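Local coordinates for protein 3-hydroxyacyl-CoA dehydrogenase type-2 (Mycobacterium avium, PDB 3PPI) that probably catalyses the NAD-dependent oxidation of 3-hydroxyacyl-CoA thioesters to 3-ketoacyl-CoA, as a tetrameric member of the short-chain dehydrogenase/reductase family, at residues A[44-47]-A[48-52]; A[144-147]-A[148-152]; A[256-259]-A[260-264]; A[86-89]-A[90-94]. One frame throughout, in Å; residues are numbered along the deposited sequence.

Contact 1: A[44-47]-A[48-52]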
loop_
_atom_site.group_PDB
_atom_site.type_symbol
_atom_site.label_atom_id
_atom_site.label_comp_id
_atom_site.label_asym_id
_atom_site.label_seq_id
_atom_site.Cartn_x
_atom_site.Cartn_y
_atom_site.Cartn_z
ATOM N N GLU A 44 9.675 -22.315 -16.138
ATOM C CA GLU A 44 9.366 -23.597 -16.769
ATOM C C GLU A 44 7.881 -23.931 -16.626
ATOM O O GLU A 44 7.235 -24.337 -17.599
ATOM C CB GLU A 44 10.230 -24.728 -16.186
ATOM C CG GLU A 44 9.831 -26.126 -16.646
ATOM C CD GLU A 44 10.688 -27.231 -16.022
ATOM O OE1 GLU A 44 11.682 -26.921 -15.335
ATOM O OE2 GLU A 44 10.355 -28.419 -16.223
ATOM N N ALA A 45 7.336 -23.761 -15.427
ATOM C CA ALA A 45 5.929 -24.099 -15.200
ATOM C C ALA A 45 5.018 -23.210 -16.068
ATOM O O ALA A 45 3.983 -23.657 -16.589
ATOM C CB ALA A 45 5.580 -23.970 -13.716
ATOM N N THR A 46 5.429 -21.959 -16.242
ATOM C CA THR A 46 4.696 -21.018 -17.077
ATOM C C THR A 46 4.755 -21.474 -18.530
ATOM O O THR A 46 3.731 -21.544 -19.190
ATOM C CB THR A 46 5.256 -19.593 -16.929
ATOM O OG1 THR A 46 5.221 -19.237 -15.544
ATOM C CG2 THR A 46 4.448 -18.566 -17.750
ATOM N N VAL A 47 5.949 -21.821 -19.008
ATOM C CA VAL A 47 6.088 -22.351 -20.362
ATOM C C VAL A 47 5.156 -23.554 -20.593
ATOM O O VAL A 47 4.393 -23.581 -21.571
ATOM C CB VAL A 47 7.538 -22.737 -20.681
ATOM C CG1 VAL A 47 7.615 -23.505 -22.016
ATOM C CG2 VAL A 47 8.430 -21.477 -20.714
ATOM N N ARG A 48 5.220 -24.531 -19.693
ATOM C CA ARG A 48 4.410 -25.742 -19.817
ATOM C C ARG A 48 2.917 -25.391 -19.884
ATOM O O ARG A 48 2.184 -25.937 -20.704
ATOM C CB ARG A 48 4.684 -26.696 -18.648
ATOM C CG ARG A 48 6.061 -27.346 -18.698
ATOM C CD ARG A 48 6.238 -28.342 -17.577
ATOM N NE ARG A 48 7.579 -28.939 -17.562
ATOM C CZ ARG A 48 7.960 -29.970 -18.315
ATOM N NH1 ARG A 48 7.115 -30.529 -19.177
ATOM N NH2 ARG A 48 9.199 -30.434 -18.216
ATOM N N ARG A 49 2.481 -24.486 -19.015
ATOM C CA ARG A 49 1.080 -24.058 -18.957
ATOM C C ARG A 49 0.656 -23.334 -20.229
ATOM O O ARG A 49 -0.380 -23.645 -20.808
ATOM C CB ARG A 49 0.856 -23.124 -17.760
ATOM C CG ARG A 49 -0.539 -22.501 -17.657
ATOM C CD ARG A 49 -1.655 -23.541 -17.598
ATOM N NE ARG A 49 -2.961 -22.885 -17.517
ATOM C CZ ARG A 49 -3.607 -22.568 -16.398
ATOM N NH1 ARG A 49 -3.110 -22.836 -15.201
ATOM N NH2 ARG A 49 -4.777 -21.958 -16.485
ATOM N N LEU A 50 1.435 -22.342 -20.646
ATOM C CA LEU A 50 1.055 -21.569 -21.829
ATOM C C LEU A 50 1.073 -22.444 -23.092
ATOM O O LEU A 50 0.206 -22.311 -23.948
ATOM C CB LEU A 50 1.948 -20.348 -21.991
ATOM C CG LEU A 50 1.870 -19.272 -20.906
ATOM C CD1 LEU A 50 2.768 -18.066 -21.316
ATOM C CD2 LEU A 50 0.432 -18.836 -20.641
ATOM N N HIS A 51 2.041 -23.355 -23.179
ATOM C CA HIS A 51 2.123 -24.301 -24.282
ATOM C C HIS A 51 0.893 -25.230 -24.313
ATOM O O HIS A 51 0.275 -25.415 -25.363
ATOM C CB HIS A 51 3.426 -25.107 -24.181
ATOM C CG HIS A 51 3.556 -26.167 -25.229
ATOM N ND1 HIS A 51 3.141 -27.465 -25.030
ATOM C CD2 HIS A 51 4.033 -26.114 -26.493
ATOM C CE1 HIS A 51 3.369 -28.170 -26.123
ATOM N NE2 HIS A 51 3.913 -27.374 -27.024
ATOM N N ALA A 52 0.530 -25.796 -23.160
ATOM C CA ALA A 52 -0.677 -26.622 -23.052
ATOM C C ALA A 52 -1.959 -25.846 -23.391
ATOM O O ALA A 52 -2.910 -26.423 -23.902
ATOM C CB ALA A 52 -0.791 -27.225 -21.666
#
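Glu44 OE2 is gripped by two nitrogens of Arg48, one turn further along the helix. Arg48 NE lies 3.1 Å from Glu44 OE2, and Arg48 NH2 is at the same distance, so the guanidinium meets the oxygen side-on. OE2 sits at the edge of the guanidinium, only 4° out of its plane. The carboxylate is turned by 42° against that plane. NE uses the anti lone pair of OE2, and NH2 comes from the same anti side, somewhat out of the carboxylate plane. Both side chains are extended and run alongside each other. Glu44 reaches the pairing with CG anti to its backbone N (chi1 172°). Charge is shared further: Glu44 OE1 bridges to Lys66 and Arg48 NH1 to Glu73, a network that probably keeps all four groups ionised. On the buried flank, Thr46 CG2 lies 4.0 Å from Leu50 CD1. Thr46 OG1 turns back to the carbonyl of Leu42. Val47 and Leu50 pack on strands 31-36 and 56-61. Behind the side chains, Leu50 N donates to Thr46 O at 2.8 Å, and His51 N to Val47 O at 2.9 Å. Arg49 bends off to Asp53 and Asp254. A charged outer face and an apolar inner face suit the helix of the first beta-alpha-beta unit of a Rossmann fold, here strand 31-36, helix 41-52 and strand 56-61.

Contact 2: A[144-147]-A[148-152]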
loop_
_atom_site.group_PDB
_atom_site.type_symbol
_atom_site.label_atom_id
_atom_site.label_comp_id
_atom_site.label_asym_id
_atom_site.label_seq_id
_atom_site.Cartn_x
_atom_site.Cartn_y
_atom_site.Cartn_z
ATOM N N THR A 144 14.267 -6.591 -16.613
ATOM C CA THR A 144 12.812 -6.578 -16.803
ATOM C C THR A 144 12.406 -5.467 -17.757
ATOM O O THR A 144 11.606 -5.708 -18.676
ATOM C CB THR A 144 12.066 -6.443 -15.474
ATOM O OG1 THR A 144 12.302 -7.631 -14.712
ATOM C CG2 THR A 144 10.533 -6.258 -15.682
ATOM N N TYR A 145 12.955 -4.271 -17.565
ATOM C CA TYR A 145 12.588 -3.137 -18.417
ATOM C C TYR A 145 13.014 -3.382 -19.859
ATOM O O TYR A 145 12.270 -3.065 -20.787
ATOM C CB TYR A 145 13.157 -1.831 -17.904
ATOM C CG TYR A 145 12.533 -0.607 -18.541
ATOM C CD1 TYR A 145 11.273 -0.181 -18.158
ATOM C CD2 TYR A 145 13.176 0.085 -19.554
ATOM C CE1 TYR A 145 10.677 0.933 -18.738
ATOM C CE2 TYR A 145 12.594 1.210 -20.150
ATOM C CZ TYR A 145 11.350 1.630 -19.729
ATOM O OH TYR A 145 10.752 2.736 -20.281
ATOM N N ASN A 146 14.186 -3.992 -20.043
ATOM C CA ASN A 146 14.710 -4.267 -21.383
ATOM C C ASN A 146 13.828 -5.269 -22.134
ATOM O O ASN A 146 13.513 -5.064 -23.302
ATOM C CB ASN A 146 16.154 -4.785 -21.328
ATOM C CG ASN A 146 16.834 -4.794 -22.698
ATOM O OD1 ASN A 146 16.886 -3.761 -23.394
ATOM N ND2 ASN A 146 17.378 -5.956 -23.086
ATOM N N VAL A 147 13.428 -6.339 -21.458
ATOM C CA VAL A 147 12.523 -7.316 -22.059
ATOM C C VAL A 147 11.187 -6.625 -22.386
ATOM O O VAL A 147 10.673 -6.745 -23.500
ATOM C CB VAL A 147 12.313 -8.543 -21.140
ATOM C CG1 VAL A 147 11.251 -9.486 -21.710
ATOM C CG2 VAL A 147 13.638 -9.283 -20.947
ATOM N N ALA A 148 10.665 -5.852 -21.433
ATOM C CA ALA A 148 9.352 -5.234 -21.593
ATOM C C ALA A 148 9.303 -4.235 -22.751
ATOM O O ALA A 148 8.319 -4.222 -23.507
ATOM C CB ALA A 148 8.907 -4.559 -20.303
ATOM N N ARG A 149 10.328 -3.380 -22.868
ATOM C CA ARG A 149 10.311 -2.356 -23.884
ATOM C C ARG A 149 10.353 -2.971 -25.287
ATOM O O ARG A 149 9.608 -2.550 -26.168
ATOM C CB ARG A 149 11.416 -1.313 -23.660
ATOM C CG ARG A 149 12.777 -1.718 -24.117
ATOM C CD ARG A 149 13.917 -0.821 -23.587
ATOM N NE ARG A 149 15.161 -1.419 -24.080
ATOM C CZ ARG A 149 15.704 -1.196 -25.274
ATOM N NH1 ARG A 149 15.190 -0.304 -26.117
ATOM N NH2 ARG A 149 16.782 -1.877 -25.633
ATOM N N LEU A 150 11.177 -3.995 -25.469
ATOM C CA LEU A 150 11.365 -4.607 -26.779
ATOM C C LEU A 150 10.162 -5.478 -27.172
ATOM O O LEU A 150 9.679 -5.413 -28.325
ATOM C CB LEU A 150 12.679 -5.409 -26.801
ATOM C CG LEU A 150 13.944 -4.556 -26.622
ATOM C CD1 LEU A 150 15.209 -5.402 -26.339
ATOM C CD2 LEU A 150 14.161 -3.673 -27.867
ATOM N N VAL A 151 9.647 -6.251 -26.216
ATOM C CA VAL A 151 8.476 -7.096 -26.482
ATOM C C VAL A 151 7.235 -6.205 -26.682
ATOM O O VAL A 151 6.428 -6.457 -27.576
ATOM C CB VAL A 151 8.242 -8.138 -25.356
ATOM C CG1 VAL A 151 6.890 -8.843 -25.538
ATOM C CG2 VAL A 151 9.387 -9.161 -25.321
ATOM N N ALA A 152 7.090 -5.153 -25.879
ATOM C CA ALA A 152 5.940 -4.256 -26.048
ATOM C C ALA A 152 5.944 -3.594 -27.422
ATOM O O ALA A 152 4.902 -3.490 -28.053
ATOM C CB ALA A 152 5.871 -3.198 -24.952
#
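Asn146 OD1 takes two hydrogen bonds from Arg149, three residues on in the long helix 130-156 of this Rossmann fold. Arg149 NH2 lies 2.9 Å from Asn146 OD1, nearly in line with the amide C=O. Arg149 NE approaches Asn146 OD1 at 3.0 Å, tilted 24° from the carbonyl plane. OD1 sits at the guanidinium edge, so one acceptor satisfies two donors. Further partners lie outside the two segments. Asn146 ND2 gives to the carbonyl of Val85, Arg149 NH2 also bridges to Glu88, and Arg149 NH1 reaches the carbonyl of Ala128 of the second subunit. Arg149 CG stands between its backbone N and carbonyl carbon (chi1 80°), which swings the extended chain back toward Asn146. Tyr145 OH bonds to Thr185 of the second subunit, and its ring stacks on Phe133 there. Thr144 OG1 is held by Tyr140 O. Ala148 N binds Thr144 O at 2.9 Å, whereas Leu150 N to Asn146 O is weak at 3.4 Å. On the strand side, Val147 and Val151 pack on strand 103-109, with Val147 CG1 4.1 Å from Val151 CG2. Leu150 CD2 lies over one face of the Arg149 guanidinium, 3.7 Å above its plane, offset toward the rim.

Contact 3: A[256-259]-A[260-264]; sequences AAFL and LTNGY
Phe258 and Asn262 meet where helix 249-261 ends. Asn262 CB lies over one face of the Phe258 ring, 4.1 Å from the centroid, a CH-pi contact. The two side chains run alongside each other, with the amide turned 50° against the ring. Asn262 ND2 comes to 3.7 Å from Phe258 CE1. This is the tight part, and a third subunit closes it: its Phe258 stacks on this Phe258, and its Asp254 carboxylate and Glu251 carbonyl accept from Asn262 ND2. Leu259 packs on strands 167-172 and 210-217, and Leu260 on 167-172.

Thr261 marks the looser side and is partly exposed, though Ile25 and Phe28 touch it. A chi1 of 56° turns its hydroxyl back over the helix, where Thr261 OG1 donates to Ala257 O at 3.0 Å. Backbone bonding slackens here too. Thr261 N reaches Ala257 O only weakly. The bond from Thr261 N to Phe258 O, at 3.2 Å, comes from above the carbonyl plane. Asn262 N makes a straighter bond to the same Phe258 O, at 2.9 Å. Asn262 then leaves helical geometry, and its OD1 accepts from Tyr264 N at 3.0 Å, an Asx turn. The Asn262 amide thus orders the turn with its oxygen and donates to the third subunit with its nitrogen, so one side chain takes part in both the helix end and the subunit interface.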
loop_
_atom_site.group_PDB
_atom_site.type_symbol
_atom_site.label_atom_id
_atom_site.label_comp_id
_atom_site.label_asym_id
_atom_site.label_seq_id
_atom_site.Cartn_x
_atom_site.Cartn_y
_atom_site.Cartn_z
ATOM N N ALA A 256 -0.115 -16.455 -13.670
ATOM C CA ALA A 256 0.364 -15.810 -14.891
ATOM C C ALA A 256 -0.665 -15.954 -15.988
ATOM O O ALA A 256 -1.005 -14.966 -16.639
ATOM C CB ALA A 256 1.722 -16.371 -15.340
ATOM N N ALA A 257 -1.197 -17.162 -16.160
ATOM C CA ALA A 257 -2.188 -17.412 -17.211
ATOM C C ALA A 257 -3.426 -16.558 -16.986
ATOM O O ALA A 257 -3.984 -16.011 -17.927
ATOM C CB ALA A 257 -2.566 -18.901 -17.281
ATOM N N PHE A 258 -3.864 -16.456 -15.739
ATOM C CA PHE A 258 -5.009 -15.608 -15.399
ATOM C C PHE A 258 -4.774 -14.144 -15.794
ATOM O O PHE A 258 -5.664 -13.484 -16.334
ATOM C CB PHE A 258 -5.309 -15.687 -13.893
ATOM C CG PHE A 258 -6.300 -14.663 -13.428
ATOM C CD1 PHE A 258 -7.644 -14.806 -13.715
ATOM C CD2 PHE A 258 -5.891 -13.541 -12.727
ATOM C CE1 PHE A 258 -8.564 -13.856 -13.283
ATOM C CE2 PHE A 258 -6.809 -12.574 -12.309
ATOM C CZ PHE A 258 -8.151 -12.738 -12.599
ATOM N N LEU A 259 -3.591 -13.622 -15.495
ATOM C CA LEU A 259 -3.281 -12.219 -15.825
ATOM C C LEU A 259 -3.246 -11.973 -17.332
ATOM O O LEU A 259 -3.533 -10.874 -17.808
ATOM C CB LEU A 259 -1.958 -11.805 -15.200
ATOM C CG LEU A 259 -1.980 -11.737 -13.667
ATOM C CD1 LEU A 259 -0.601 -11.439 -13.075
ATOM C CD2 LEU A 259 -2.999 -10.726 -13.199
ATOM N N LEU A 260 -2.885 -13.004 -18.073
ATOM C CA LEU A 260 -2.871 -12.943 -19.520
ATOM C C LEU A 260 -4.264 -13.004 -20.122
ATOM O O LEU A 260 -4.486 -12.424 -21.183
ATOM C CB LEU A 260 -2.011 -14.069 -20.095
ATOM C CG LEU A 260 -0.505 -14.008 -19.800
ATOM C CD1 LEU A 260 0.198 -15.136 -20.509
ATOM C CD2 LEU A 260 0.113 -12.669 -20.193
ATOM N N THR A 261 -5.196 -13.703 -19.480
ATOM C CA THR A 261 -6.502 -13.965 -20.096
ATOM C C THR A 261 -7.662 -13.096 -19.586
ATOM O O THR A 261 -8.603 -12.846 -20.340
ATOM C CB THR A 261 -6.914 -15.441 -19.929
ATOM O OG1 THR A 261 -6.895 -15.784 -18.539
ATOM C CG2 THR A 261 -5.952 -16.361 -20.714
ATOM N N ASN A 262 -7.631 -12.642 -18.337
ATOM C CA ASN A 262 -8.740 -11.827 -17.820
ATOM C C ASN A 262 -8.654 -10.439 -18.447
ATOM O O ASN A 262 -7.630 -9.771 -18.322
ATOM C CB ASN A 262 -8.660 -11.691 -16.296
ATOM C CG ASN A 262 -9.812 -10.887 -15.734
ATOM O OD1 ASN A 262 -9.841 -9.665 -15.846
ATOM N ND2 ASN A 262 -10.780 -11.577 -15.135
ATOM N N GLY A 263 -9.724 -9.996 -19.090
ATOM C CA GLY A 263 -9.663 -8.775 -19.897
ATOM C C GLY A 263 -9.628 -7.443 -19.154
ATOM O O GLY A 263 -9.317 -6.424 -19.766
ATOM N N TYR A 264 -9.937 -7.424 -17.853
ATOM C CA TYR A 264 -10.025 -6.141 -17.133
ATOM C C TYR A 264 -8.895 -5.892 -16.142
ATOM O O TYR A 264 -8.730 -4.767 -15.686
ATOM C CB TYR A 264 -11.388 -5.982 -16.424
ATOM C CG TYR A 264 -11.869 -4.534 -16.321
ATOM C CD1 TYR A 264 -11.988 -3.742 -17.453
ATOM C CD2 TYR A 264 -12.209 -3.965 -15.097
ATOM C CE1 TYR A 264 -12.415 -2.429 -17.376
ATOM C CE2 TYR A 264 -12.661 -2.651 -15.023
ATOM C CZ TYR A 264 -12.757 -1.890 -16.178
ATOM O OH TYR A 264 -13.195 -0.584 -16.127
#

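Contact 4: A[86-89]-A[90-94]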
loop_
_atom_site.group_PDB
_atom_site.type_symbol
_atom_site.label_atom_id
_atom_site.label_comp_id
_atom_site.label_asym_id
_atom_site.label_seq_id
_atom_site.Cartn_x
_atom_site.Cartn_y
_atom_site.Cartn_z
ATOM N N THR A 86 19.527 -8.591 -20.334
ATOM C CA THR A 86 20.135 -7.253 -20.377
ATOM C C THR A 86 20.718 -6.879 -21.755
ATOM O O THR A 86 21.212 -5.767 -21.938
ATOM C CB THR A 86 21.221 -7.107 -19.287
ATOM O OG1 THR A 86 22.333 -7.976 -19.562
ATOM C CG2 THR A 86 20.631 -7.452 -17.916
ATOM N N SER A 87 20.668 -7.796 -22.717
ATOM C CA SER A 87 21.198 -7.534 -24.065
ATOM C C SER A 87 20.069 -7.313 -25.081
ATOM O O SER A 87 19.251 -8.201 -25.304
ATOM C CB SER A 87 22.102 -8.695 -24.504
ATOM O OG SER A 87 22.199 -8.777 -25.916
ATOM N N GLU A 88 20.035 -6.135 -25.698
ATOM C CA GLU A 88 19.027 -5.839 -26.727
ATOM C C GLU A 88 19.055 -6.858 -27.866
ATOM O O GLU A 88 18.010 -7.400 -28.243
ATOM C CB GLU A 88 19.222 -4.435 -27.300
ATOM C CG GLU A 88 18.306 -4.128 -28.494
ATOM C CD GLU A 88 18.343 -2.669 -28.883
ATOM O OE1 GLU A 88 17.905 -1.819 -28.064
ATOM O OE2 GLU A 88 18.825 -2.369 -30.004
ATOM N N ASP A 89 20.252 -7.131 -28.394
ATOM C CA ASP A 89 20.417 -8.090 -29.495
ATOM C C ASP A 89 19.797 -9.436 -29.175
ATOM O O ASP A 89 19.134 -10.042 -30.004
ATOM C CB ASP A 89 21.899 -8.343 -29.814
ATOM C CG ASP A 89 22.616 -7.118 -30.343
ATOM O OD1 ASP A 89 22.008 -6.020 -30.391
ATOM O OD2 ASP A 89 23.817 -7.253 -30.698
ATOM N N SER A 90 20.072 -9.913 -27.973
ATOM C CA SER A 90 19.658 -11.235 -27.541
ATOM C C SER A 90 18.135 -11.323 -27.389
ATOM O O SER A 90 17.511 -12.308 -27.794
ATOM C CB SER A 90 20.342 -11.548 -26.209
ATOM O OG SER A 90 20.222 -12.907 -25.876
ATOM N N VAL A 91 17.534 -10.289 -26.811
ATOM C CA VAL A 91 16.078 -10.236 -26.687
ATOM C C VAL A 91 15.397 -10.077 -28.058
ATOM O O VAL A 91 14.366 -10.698 -28.324
ATOM C CB VAL A 91 15.638 -9.125 -25.714
ATOM C CG1 VAL A 91 14.112 -8.965 -25.720
ATOM C CG2 VAL A 91 16.171 -9.438 -24.297
ATOM N N LEU A 92 15.987 -9.266 -28.931
ATOM C CA LEU A 92 15.456 -9.102 -30.287
ATOM C C LEU A 92 15.431 -10.434 -31.051
ATOM O O LEU A 92 14.506 -10.678 -31.821
ATOM C CB LEU A 92 16.233 -8.032 -31.063
ATOM C CG LEU A 92 15.956 -6.565 -30.717
ATOM C CD1 LEU A 92 16.800 -5.670 -31.651
ATOM C CD2 LEU A 92 14.479 -6.236 -30.839
ATOM N N ALA A 93 16.435 -11.289 -30.817
ATOM C CA ALA A 93 16.458 -12.630 -31.398
ATOM C C ALA A 93 15.343 -13.511 -30.826
ATOM O O ALA A 93 14.748 -14.305 -31.551
ATOM C CB ALA A 93 17.836 -13.302 -31.202
ATOM N N ALA A 94 15.067 -13.387 -29.533
ATOM C CA ALA A 94 13.972 -14.144 -28.932
ATOM C C ALA A 94 12.625 -13.711 -29.530
ATOM O O ALA A 94 11.752 -14.531 -29.749
ATOM C CB ALA A 94 13.980 -13.998 -27.406
#
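This is a helix N-cap at the protein surface, where the loop after strand 78-82 enters helix 88-98. Ser87 is the N-cap residue. Ser87 OG accepts from Ser90 N at 3.2 Å with an N-H...O angle of 158°. The hydroxyl can reach that N-H because OG is anti to the Ser87 backbone N (chi1 156°), beside its carbonyl carbon. Ser87 OG also lies 3.3 Å from Ser90 CB. Ser90 OG does not return the bond to Ser87; it is paired with the backbone N of Asn84 in the preceding loop. The first helical turn then follows from the main chain: Val91 N donates to Ser87 O at 3.1 Å, and Leu92 N to Glu88 O at 2.8 Å. Alongside that second bond, Glu88 and Leu92 point the same way. Glu88 CG touches Leu92 CD1 at 3.8 Å, so it is the aliphatic stem of the glutamate that packs on the leucine. Its carboxylate, held by Arg149, lies beyond. Val91 and Leu92 lean on Leu150 of helix 130-156. A serine hydroxyl taking the N-H three residues on is the classic N-cap, here starting a helix that flanks a Rossmann-type sheet.

Contacts 2 and 4 are neighbours, their centres 10 Å apart. They join through a salt bridge, Arg149 NH2 to Glu88 OE1 at 2.7 Å, and Asn146 ND2 packs against the backbone of residues 86-88. Contacts 1 and 3 form a second pair, with centres 14 Å apart. There the union is by packing, mostly apolar: Leu50 CD2 lies 3.7 Å from Leu260 CD1, and Thr46 CG2 meets Ala256 CB. The two pairs do not touch; contacts 3 and 4 are 26 Å apart between centres. Contacts 2 and 3 each face a different neighbouring subunit. Contact 1 is nearest a ligand, with the Glu44 side chain about 6 Å from a magnesium ion and touching the glycine-rich turn that probably binds the dinucleotide.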